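B-N-acetylhexosaminidase (Streptomyces plicatus, PDB 5FCZ) probably removes terminal N-acetylhexosamine units from glycans and glycoconjugates, as a beta-N-acetylhexosaminidase of glycoside hydrolase family 20. Local coordinates at residues A162-S167 with L447-L452; N189-H194 with L245-E250; T388-S393 with D438-V443. All coordinates share one frame; numbering follows the deposited sequence.

Contact 1: A162-S167 with L447-L452. With TNX (1,5-anhydro-2-deoxy-2-(ethanethioylamino)-D-arabino-hex-1-enitol), chain B.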
loop_
_atom_site.group_PDB
_atom_site.type_symbol
_atom_site.label_atom_id
_atom_site.label_comp_id
_atom_site.label_asym_id
_atom_site.label_seq_id
_atom_site.Cartn_x
_atom_site.Cartn_y
_atom_site.Cartn_z
ATOM N N ALA A 162 -0.675 -0.924 -1.258
ATOM C CA ALA A 162 -0.024 -1.880 -0.386
ATOM C C ALA A 162 -1.107 -2.428 0.507
ATOM O O ALA A 162 -1.990 -1.678 0.937
ATOM C CB ALA A 162 1.070 -1.208 0.436
ATOM N N MET A 163 -1.091 -3.727 0.725
ATOM C CA MET A 163 -2.088 -4.366 1.557
ATOM C C MET A 163 -1.396 -4.835 2.814
ATOM O O MET A 163 -0.261 -5.332 2.753
ATOM C CB MET A 163 -2.746 -5.567 0.875
ATOM C CG MET A 163 -3.957 -6.152 1.632
ATOM S SD MET A 163 -4.366 -7.871 1.207
ATOM C CE MET A 163 -3.141 -8.697 2.223
ATOM N N LEU A 164 -2.095 -4.702 3.939
ATOM C CA LEU A 164 -1.715 -5.386 5.162
ATOM C C LEU A 164 -2.836 -6.311 5.592
ATOM O O LEU A 164 -4.005 -5.922 5.606
ATOM C CB LEU A 164 -1.378 -4.418 6.290
ATOM C CG LEU A 164 -0.729 -5.099 7.507
ATOM C CD1 LEU A 164 0.598 -5.803 7.151
ATOM C CD2 LEU A 164 -0.533 -4.110 8.653
ATOM N N ASP A 165 -2.462 -7.542 5.925
ATOM C CA ASP A 165 -3.380 -8.544 6.443
ATOM C C ASP A 165 -3.344 -8.408 7.965
ATOM O O ASP A 165 -2.293 -8.621 8.591
ATOM C CB ASP A 165 -2.959 -9.931 5.923
ATOM C CG ASP A 165 -3.590 -11.097 6.669
ATOM O OD1 ASP A 165 -4.551 -10.896 7.464
ATOM O OD2 ASP A 165 -3.066 -12.231 6.455
ATOM N N VAL A 166 -4.462 -7.975 8.552
ATOM C CA VAL A 166 -4.570 -7.847 9.998
ATOM C C VAL A 166 -5.474 -8.923 10.560
ATOM O O VAL A 166 -5.709 -8.969 11.784
ATOM C CB VAL A 166 -5.024 -6.438 10.450
ATOM C CG1 VAL A 166 -3.982 -5.369 10.043
ATOM C CG2 VAL A 166 -6.410 -6.103 9.938
ATOM N N SER A 167 -5.939 -9.839 9.697
ATOM C CA SER A 167 -6.801 -10.920 10.145
ATOM C C SER A 167 -5.985 -12.074 10.680
ATOM O O SER A 167 -6.368 -12.677 11.685
ATOM C CB SER A 167 -7.693 -11.418 9.013
ATOM O OG SER A 167 -8.463 -10.371 8.487
ATOM N N LEU A 447 0.891 -7.945 1.759
ATOM C CA LEU A 447 1.689 -8.576 2.798
ATOM C C LEU A 447 0.760 -9.392 3.695
ATOM O O LEU A 447 0.151 -8.842 4.617
ATOM C CB LEU A 447 2.459 -7.538 3.577
ATOM C CG LEU A 447 3.269 -8.046 4.757
ATOM C CD1 LEU A 447 4.160 -9.187 4.294
ATOM C CD2 LEU A 447 4.074 -6.850 5.308
ATOM N N TRP A 448 0.668 -10.698 3.430
ATOM C CA TRP A 448 -0.163 -11.598 4.230
ATOM C C TRP A 448 0.581 -12.003 5.493
ATOM O O TRP A 448 1.814 -12.050 5.515
ATOM C CB TRP A 448 -0.557 -12.839 3.419
ATOM C CG TRP A 448 -1.256 -12.497 2.153
ATOM C CD1 TRP A 448 -0.689 -12.361 0.933
ATOM C CD2 TRP A 448 -2.641 -12.215 1.989
ATOM N NE1 TRP A 448 -1.629 -12.005 0.003
ATOM C CE2 TRP A 448 -2.845 -11.915 0.625
ATOM C CE3 TRP A 448 -3.742 -12.179 2.867
ATOM C CZ2 TRP A 448 -4.112 -11.599 0.104
ATOM C CZ3 TRP A 448 -4.991 -11.873 2.354
ATOM C CH2 TRP A 448 -5.171 -11.603 0.982
ATOM N N THR A 449 -0.168 -12.274 6.570
ATOM C CA THR A 449 0.487 -12.466 7.860
ATOM C C THR A 449 0.250 -13.852 8.507
ATOM O O THR A 449 0.322 -13.979 9.728
ATOM C CB THR A 449 0.102 -11.317 8.795
ATOM O OG1 THR A 449 -1.319 -11.230 8.964
ATOM C CG2 THR A 449 0.589 -10.013 8.221
ATOM N N GLU A 450 0.075 -14.938 7.726
ATOM C CA GLU A 450 0.058 -16.270 8.355
ATOM C C GLU A 450 1.265 -16.487 9.256
ATOM O O GLU A 450 1.156 -17.132 10.309
ATOM C CB GLU A 450 0.031 -17.402 7.328
ATOM C CG GLU A 450 -1.324 -17.652 6.730
ATOM C CD GLU A 450 -1.563 -16.806 5.491
ATOM O OE1 GLU A 450 -0.877 -15.763 5.295
ATOM O OE2 GLU A 450 -2.441 -17.198 4.702
ATOM N N THR A 451 2.422 -15.959 8.855
ATOM C CA THR A 451 3.702 -16.279 9.470
ATOM C C THR A 451 4.325 -15.091 10.182
ATOM O O THR A 451 5.424 -15.227 10.725
ATOM C CB THR A 451 4.713 -16.794 8.416
ATOM O OG1 THR A 451 5.286 -15.688 7.712
ATOM C CG2 THR A 451 4.054 -17.729 7.373
ATOM N N LEU A 452 3.670 -13.929 10.189
ATOM C CA LEU A 452 4.282 -12.706 10.685
ATOM C C LEU A 452 3.458 -12.144 11.838
ATOM O O LEU A 452 2.251 -11.898 11.698
ATOM C CB LEU A 452 4.409 -11.683 9.568
ATOM C CG LEU A 452 5.029 -12.159 8.254
ATOM C CD1 LEU A 452 4.880 -11.073 7.243
ATOM C CD2 LEU A 452 6.475 -12.515 8.462
HETATM C C1 TNX B . -3.885 -16.993 -0.665
HETATM S S7 TNX B . -3.741 -14.531 -1.976
HETATM C C2 TNX B . -4.798 -16.183 -0.175
HETATM C C3 TNX B . -4.640 -15.628 1.247
HETATM C C4 TNX B . -3.255 -16.107 1.747
HETATM C C5 TNX B . -2.205 -15.946 0.624
HETATM C C6 TNX B . -0.884 -16.545 1.083
HETATM C C7 TNX B . -5.395 -14.665 -1.810
HETATM C C8 TNX B . -6.334 -13.676 -2.468
HETATM N N2 TNX B . -5.823 -15.646 -1.025
HETATM O O3 TNX B . -5.706 -16.040 2.049
HETATM O O4 TNX B . -2.907 -15.345 2.857
HETATM O O5 TNX B . -2.574 -16.624 -0.592
HETATM O O6 TNX B . 0.162 -15.974 0.345
#
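Asp165, at the C-terminal end of strand 159-165, reaches across to the loop that follows strand 440-447 and ties it down through Thr449. Its first torsion (chi1 164°) sets CG opposite the backbone N and directs the side chain over the other segment. CB rests 3.5 Å from Leu447 O and near CA of Trp448, and CG comes next beside the hydroxyl of Thr449. At the tip the two oxygens part. OD2 accepts an almost straight bond from Thr449 N (2.9 Å, 172°), the donor standing above the carboxylate plane, whereas OD1 turns back to Ser167 N and closes an Asx turn. Threonine suits the receiving position because its OG1 can also donate to the carbonyl Asp165 O (2.8 Å).

Behind this grip lies a short parallel bridge between Leu164 and Leu447, with Leu447 N donating to Met163 O and Asp165 N to Leu447 O. The two leucine side chains run alongside each other.

Trp448 is sandwiched. The methyl CE of Met163 sits over the centre of its six-membered ring, 3.4 Å from the centroid, a CH-pi contact with SD adding a Met-aromatic one. Against the opposite face lies the bound TNX, whose O4 is 3.3 Å from Trp448 CD2. The same O4 donates to Glu450 OE2 (2.7 Å).

Asp165 OD2 and Glu450 OE1 are 4.3 Å apart; Arg168, salt-bridged to Asp165, in a long, weak ion pair with Glu450 and hydrogen-bonded to TNX, probably offsets their repulsion. This chemistry is consistent with a sugar subsite in which an aromatic wall receives one face of the ring and a carboxylate reads its O4, both borne by a loop that Asp165 secures to the barrel.

Contact 2: N189-H194 with L245-E250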
loop_
_atom_site.group_PDB
_atom_site.type_symbol
_atom_site.label_atom_id
_atom_site.label_comp_id
_atom_site.label_asym_id
_atom_site.label_seq_id
_atom_site.Cartn_x
_atom_site.Cartn_y
_atom_site.Cartn_z
ATOM N N ASN A 189 -0.381 5.319 -2.963
ATOM C CA ASN A 189 -1.503 6.194 -2.674
ATOM C C ASN A 189 -2.742 5.452 -2.177
ATOM O O ASN A 189 -3.747 6.102 -1.857
ATOM C CB ASN A 189 -1.854 7.069 -3.905
ATOM C CG ASN A 189 -2.313 6.285 -5.091
ATOM O OD1 ASN A 189 -2.357 5.068 -5.065
ATOM N ND2 ASN A 189 -2.687 6.992 -6.145
ATOM N N LYS A 190 -2.680 4.133 -2.018
ATOM C CA LYS A 190 -3.809 3.396 -1.476
ATOM C C LYS A 190 -3.300 2.358 -0.498
ATOM O O LYS A 190 -2.226 1.785 -0.699
ATOM C CB LYS A 190 -4.626 2.748 -2.589
ATOM C CG LYS A 190 -5.054 3.788 -3.597
ATOM C CD LYS A 190 -5.957 3.259 -4.669
ATOM C CE LYS A 190 -6.618 4.421 -5.403
ATOM N NZ LYS A 190 -5.618 5.339 -6.043
ATOM N N LEU A 191 -4.074 2.143 0.571
ATOM C CA LEU A 191 -3.750 1.199 1.640
ATOM C C LEU A 191 -4.930 0.263 1.799
ATOM O O LEU A 191 -5.962 0.631 2.373
ATOM C CB LEU A 191 -3.441 1.875 2.972
ATOM C CG LEU A 191 -3.132 0.946 4.162
ATOM C CD1 LEU A 191 -1.777 0.452 3.973
ATOM C CD2 LEU A 191 -3.214 1.650 5.532
ATOM N N HIS A 192 -4.730 -0.949 1.321
ATOM C CA HIS A 192 -5.714 -1.999 1.324
ATOM C C HIS A 192 -5.558 -2.736 2.640
ATOM O O HIS A 192 -4.473 -3.225 2.936
ATOM C CB HIS A 192 -5.447 -2.895 0.097
ATOM C CG HIS A 192 -6.223 -4.182 0.054
ATOM N ND1 HIS A 192 -5.919 -5.192 -0.830
ATOM C CD2 HIS A 192 -7.279 -4.626 0.772
ATOM C CE1 HIS A 192 -6.771 -6.195 -0.669
ATOM N NE2 HIS A 192 -7.598 -5.879 0.300
ATOM N N LEU A 193 -6.626 -2.805 3.434
ATOM C CA LEU A 193 -6.607 -3.486 4.728
ATOM C C LEU A 193 -7.490 -4.719 4.633
ATOM O O LEU A 193 -8.687 -4.606 4.333
ATOM C CB LEU A 193 -7.119 -2.578 5.848
ATOM C CG LEU A 193 -6.274 -1.353 6.224
ATOM C CD1 LEU A 193 -6.861 -0.608 7.454
ATOM C CD2 LEU A 193 -4.863 -1.766 6.511
ATOM N N HIS A 194 -6.905 -5.885 4.900
ATOM C CA HIS A 194 -7.610 -7.172 4.908
ATOM C C HIS A 194 -8.175 -7.352 6.315
ATOM O O HIS A 194 -7.521 -7.895 7.219
ATOM C CB HIS A 194 -6.659 -8.292 4.489
ATOM C CG HIS A 194 -7.338 -9.563 4.122
ATOM N ND1 HIS A 194 -7.967 -9.755 2.910
ATOM C CD2 HIS A 194 -7.491 -10.710 4.813
ATOM C CE1 HIS A 194 -8.506 -10.960 2.888
ATOM N NE2 HIS A 194 -8.223 -11.563 4.024
ATOM N N LEU A 245 -2.731 8.339 1.784
ATOM C CA LEU A 245 -3.156 6.978 1.472
ATOM C C LEU A 245 -4.674 6.895 1.541
ATOM O O LEU A 245 -5.271 7.122 2.601
ATOM C CB LEU A 245 -2.515 5.983 2.436
ATOM C CG LEU A 245 -1.030 5.834 2.134
ATOM C CD1 LEU A 245 -0.317 5.264 3.315
ATOM C CD2 LEU A 245 -0.803 4.948 0.901
ATOM N N GLU A 246 -5.302 6.535 0.425
ATOM C CA GLU A 246 -6.732 6.233 0.453
ATOM C C GLU A 246 -6.916 4.817 1.005
ATOM O O GLU A 246 -6.373 3.860 0.447
ATOM C CB GLU A 246 -7.310 6.384 -0.956
ATOM C CG GLU A 246 -8.840 6.109 -1.120
ATOM C CD GLU A 246 -9.343 6.377 -2.551
ATOM O OE1 GLU A 246 -8.504 6.454 -3.474
ATOM O OE2 GLU A 246 -10.564 6.549 -2.755
ATOM N N VAL A 247 -7.655 4.670 2.095
ATOM C CA VAL A 247 -7.815 3.350 2.697
ATOM C C VAL A 247 -8.883 2.574 1.941
ATOM O O VAL A 247 -10.006 3.053 1.772
ATOM C CB VAL A 247 -8.145 3.451 4.193
ATOM C CG1 VAL A 247 -8.552 2.037 4.789
ATOM C CG2 VAL A 247 -6.947 3.939 4.895
ATOM N N VAL A 248 -8.530 1.365 1.491
ATOM C CA VAL A 248 -9.428 0.433 0.801
ATOM C C VAL A 248 -9.678 -0.746 1.742
ATOM O O VAL A 248 -8.802 -1.606 1.914
ATOM C CB VAL A 248 -8.815 -0.002 -0.537
ATOM C CG1 VAL A 248 -9.734 -0.924 -1.299
ATOM C CG2 VAL A 248 -8.541 1.182 -1.389
ATOM N N PRO A 249 -10.813 -0.793 2.425
ATOM C CA PRO A 249 -11.079 -1.900 3.343
ATOM C C PRO A 249 -11.608 -3.118 2.592
ATOM O O PRO A 249 -12.282 -2.996 1.566
ATOM C CB PRO A 249 -12.157 -1.319 4.276
ATOM C CG PRO A 249 -12.964 -0.429 3.317
ATOM C CD PRO A 249 -11.940 0.169 2.389
ATOM N N GLU A 250 -11.309 -4.307 3.119
ATOM C CA GLU A 250 -11.788 -5.561 2.532
ATOM C C GLU A 250 -12.547 -6.356 3.575
ATOM O O GLU A 250 -12.020 -6.622 4.662
ATOM C CB GLU A 250 -10.639 -6.429 2.001
ATOM C CG GLU A 250 -11.131 -7.740 1.382
ATOM C CD GLU A 250 -10.034 -8.631 0.891
ATOM O OE1 GLU A 250 -8.897 -8.153 0.752
ATOM O OE2 GLU A 250 -10.328 -9.818 0.649
HETATM O O HOH W 1 -5.885 7.545 -4.094
#
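Two adjacent parallel strands of the catalytic (beta/alpha)8 barrel, 190-194 and 246-250, pair along their whole length, and the pairing ends near the sugar site in a carboxylate shared by two histidines. Their directions differ by 22°. Bonds pass between the backbones in the staggered parallel pattern, Leu191 and Leu193 each giving and accepting one; the first runs from Glu246 N to Asn189 O (2.8 Å) and the last from Glu250 N to Leu193 O (2.9 Å).

The polar cluster at the C-terminal end is built around Glu250. Its chain is fully extended (chi1 -180°), which delivers OE1 between the rings of His192 and His194. His192 NE2 donates to OE1 at 2.7 Å on the anti side, with imidazole and carboxylate nearly coplanar. His194 ND1 meets the same oxygen at 2.8 Å from well above the carboxylate plane, its ring standing almost perpendicular (84°). Histidine fits because each ring has a second nitrogen for a further partner: His192 ND1 binds Glu444 and His194 NE2 binds Asp197. Glu250 OE2 accepts from Trp350, probably restraining the carboxylate's rotation.

At the other end, Lys190 and Glu246 lie side by side on the same sheet face, CE 3.4 Å from OE1. Their charged tips are too far apart for a salt bridge; the ammonium binds Ala158 O and the carboxylate pairs with Arg312. A water accepting from Lys190 NZ (3.0 Å) also lies within bonding reach of Glu246 OE1.

The reverse face is apolar. The Leu193 side chain crosses that of Val247, its CD1 4.1 Å from Val247 CG1, and Leu191 packs on Leu245. Helix 230-242 covers Leu245, Val247 and Pro249 on this side, strand 159-165 hydrogen-bonds along the other edge of strand 190-194, and side chains of strand 313-315 touch strand 246-250.

Contact 3: T388-S393 with D438-V443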
loop_
_atom_site.group_PDB
_atom_site.type_symbol
_atom_site.label_atom_id
_atom_site.label_comp_id
_atom_site.label_asym_id
_atom_site.label_seq_id
_atom_site.Cartn_x
_atom_site.Cartn_y
_atom_site.Cartn_z
ATOM N N THR A 388 -13.818 -3.830 -16.963
ATOM C CA THR A 388 -13.359 -4.003 -15.596
ATOM C C THR A 388 -11.904 -3.549 -15.477
ATOM O O THR A 388 -11.044 -3.991 -16.242
ATOM C CB THR A 388 -13.510 -5.477 -15.221
ATOM O OG1 THR A 388 -14.849 -5.906 -15.554
ATOM C CG2 THR A 388 -13.237 -5.725 -13.739
ATOM N N GLY A 389 -11.620 -2.649 -14.539
ATOM C CA GLY A 389 -10.240 -2.283 -14.294
ATOM C C GLY A 389 -9.467 -3.422 -13.651
ATOM O O GLY A 389 -10.014 -4.253 -12.924
ATOM N N LEU A 390 -8.165 -3.429 -13.895
ATOM C CA LEU A 390 -7.258 -4.463 -13.417
ATOM C C LEU A 390 -6.260 -3.888 -12.432
ATOM O O LEU A 390 -5.490 -2.971 -12.771
ATOM C CB LEU A 390 -6.490 -5.064 -14.586
ATOM C CG LEU A 390 -6.852 -6.447 -15.065
ATOM C CD1 LEU A 390 -8.331 -6.535 -15.257
ATOM C CD2 LEU A 390 -6.080 -6.726 -16.371
ATOM N N ILE A 391 -6.227 -4.468 -11.242
ATOM C CA ILE A 391 -5.121 -4.274 -10.318
ATOM C C ILE A 391 -4.250 -5.511 -10.379
ATOM O O ILE A 391 -4.723 -6.614 -10.098
ATOM C CB ILE A 391 -5.613 -4.045 -8.886
ATOM C CG1 ILE A 391 -6.569 -2.863 -8.836
ATOM C CG2 ILE A 391 -4.427 -3.809 -7.972
ATOM C CD1 ILE A 391 -7.373 -2.819 -7.539
ATOM N N LEU A 392 -2.972 -5.325 -10.670
ATOM C CA LEU A 392 -2.041 -6.430 -10.805
ATOM C C LEU A 392 -1.249 -6.631 -9.514
ATOM O O LEU A 392 -0.535 -5.727 -9.051
ATOM C CB LEU A 392 -1.087 -6.187 -11.972
ATOM C CG LEU A 392 -1.710 -6.076 -13.359
ATOM C CD1 LEU A 392 -0.599 -6.008 -14.407
ATOM C CD2 LEU A 392 -2.650 -7.267 -13.621
ATOM N N SER A 393 -1.328 -7.831 -8.955
ATOM C CA SER A 393 -0.509 -8.195 -7.801
ATOM C C SER A 393 -0.143 -9.667 -7.893
ATOM O O SER A 393 -0.496 -10.465 -7.021
ATOM C CB SER A 393 -1.225 -7.847 -6.491
ATOM O OG SER A 393 -2.428 -8.542 -6.321
ATOM N N ASP A 438 -4.726 -0.377 -21.398
ATOM C CA ASP A 438 -5.560 0.665 -20.822
ATOM C C ASP A 438 -6.492 0.128 -19.737
ATOM O O ASP A 438 -7.126 0.911 -19.023
ATOM C CB ASP A 438 -6.377 1.334 -21.937
ATOM C CG ASP A 438 -7.267 0.326 -22.687
ATOM O OD1 ASP A 438 -6.768 -0.290 -23.674
ATOM O OD2 ASP A 438 -8.446 0.122 -22.266
ATOM N N ALA A 439 -6.612 -1.183 -19.600
ATOM C CA ALA A 439 -7.412 -1.733 -18.513
ATOM C C ALA A 439 -6.642 -1.801 -17.203
ATOM O O ALA A 439 -7.271 -1.947 -16.147
ATOM C CB ALA A 439 -7.916 -3.132 -18.869
ATOM N N VAL A 440 -5.313 -1.682 -17.253
ATOM C CA VAL A 440 -4.473 -1.807 -16.065
ATOM C C VAL A 440 -4.495 -0.493 -15.289
ATOM O O VAL A 440 -3.988 0.527 -15.754
ATOM C CB VAL A 440 -3.041 -2.200 -16.436
ATOM C CG1 VAL A 440 -2.147 -2.124 -15.212
ATOM C CG2 VAL A 440 -3.032 -3.592 -17.051
ATOM N N ARG A 441 -5.058 -0.526 -14.091
ATOM C CA ARG A 441 -5.116 0.651 -13.247
ATOM C C ARG A 441 -3.852 0.822 -12.413
ATOM O O ARG A 441 -3.472 1.957 -12.079
ATOM C CB ARG A 441 -6.348 0.567 -12.350
ATOM C CG ARG A 441 -7.659 0.402 -13.124
ATOM C CD ARG A 441 -8.146 1.713 -13.798
ATOM N NE ARG A 441 -8.977 1.404 -14.971
ATOM C CZ ARG A 441 -10.309 1.233 -14.960
ATOM N NH1 ARG A 441 -11.037 1.358 -13.821
ATOM N NH2 ARG A 441 -10.922 0.924 -16.111
ATOM N N GLY A 442 -3.184 -0.275 -12.103
ATOM C CA GLY A 442 -1.916 -0.222 -11.419
ATOM C C GLY A 442 -1.613 -1.546 -10.744
ATOM O O GLY A 442 -2.095 -2.602 -11.167
ATOM N N VAL A 443 -0.826 -1.443 -9.678
ATOM C CA VAL A 443 -0.217 -2.582 -9.016
ATOM C C VAL A 443 -0.545 -2.505 -7.532
ATOM O O VAL A 443 -0.930 -1.452 -7.012
ATOM C CB VAL A 443 1.299 -2.610 -9.251
ATOM C CG1 VAL A 443 1.575 -2.667 -10.739
ATOM C CG2 VAL A 443 1.968 -1.379 -8.669
#
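Leu390 and Arg441 hold the centre of this contact, where strand 389-392 runs parallel, at an angle of 19°, to strand 440-443, its neighbour in the (beta/alpha)8 barrel of the catalytic domain. The tight part is backbone. Leu390 N donates to Ala439 O (2.8 Å), Arg441 N returns a bond to Leu390 O (2.8 Å), and farther on Leu392 N finds Gly442 O (2.9 Å) in a nearly straight bond of 175°.

Between the last two the register slips by one: Leu390 faces Val440, but Ile391 faces Gly442, leaving Arg441 as the extra residue of a beta bulge. Glycine suits position 442, where phi is 159°, a region of backbone space that residues with a CB seldom enter. Beyond the bulge the pairing resumes with Leu392 beside Val443. On the apolar face the fit is more relaxed: Leu390 CD2 lies 4.4 Å from Val440 CG2, and Leu392 CD1 comes 4.3 Å from the other methyl of that valine, CG1. Short branched aliphatics fill this layer without needing directional partners.

Arg441 forms the partly solvent-exposed border, yet its guanidinium packs closely. A bend at chi2 folds its chain back along the strand start, and the flat group lies over Gly389, its CZ 3.6 Å from Gly389 CA. Lacking a side chain, Gly389 gives it room to settle there.

Strand 363-366 borders the pair on the far side of strand 389-392, its Leu363 touching both Ile391 and Arg441. Helix 374-385 covers the face carrying Leu390, packing on Leu390 and Ala439 through Ala384.

Overall arrangement
All three contacts belong to one parallel barrel sheet, in the strand order 246-250, 190-194, 159-165, 440-447, 389-392. Contact 1 supplies the middle pair and touches contact 2, their centres 13 Å apart: Ala162 O probably accepts from His192 N (2.9 Å), and the ring of His194 meets Trp448 edge to face. Contact 3 shares strand 440-447 with contact 1, though their centres are 21 Å apart. Contacts 2 and 3 do not touch; their nearest atoms are about 7 Å apart. Contact 1 binds TNX directly, the His194 side chain of contact 2 stands about 6 Å from it, and Ile391 of contact 3 about 11 Å.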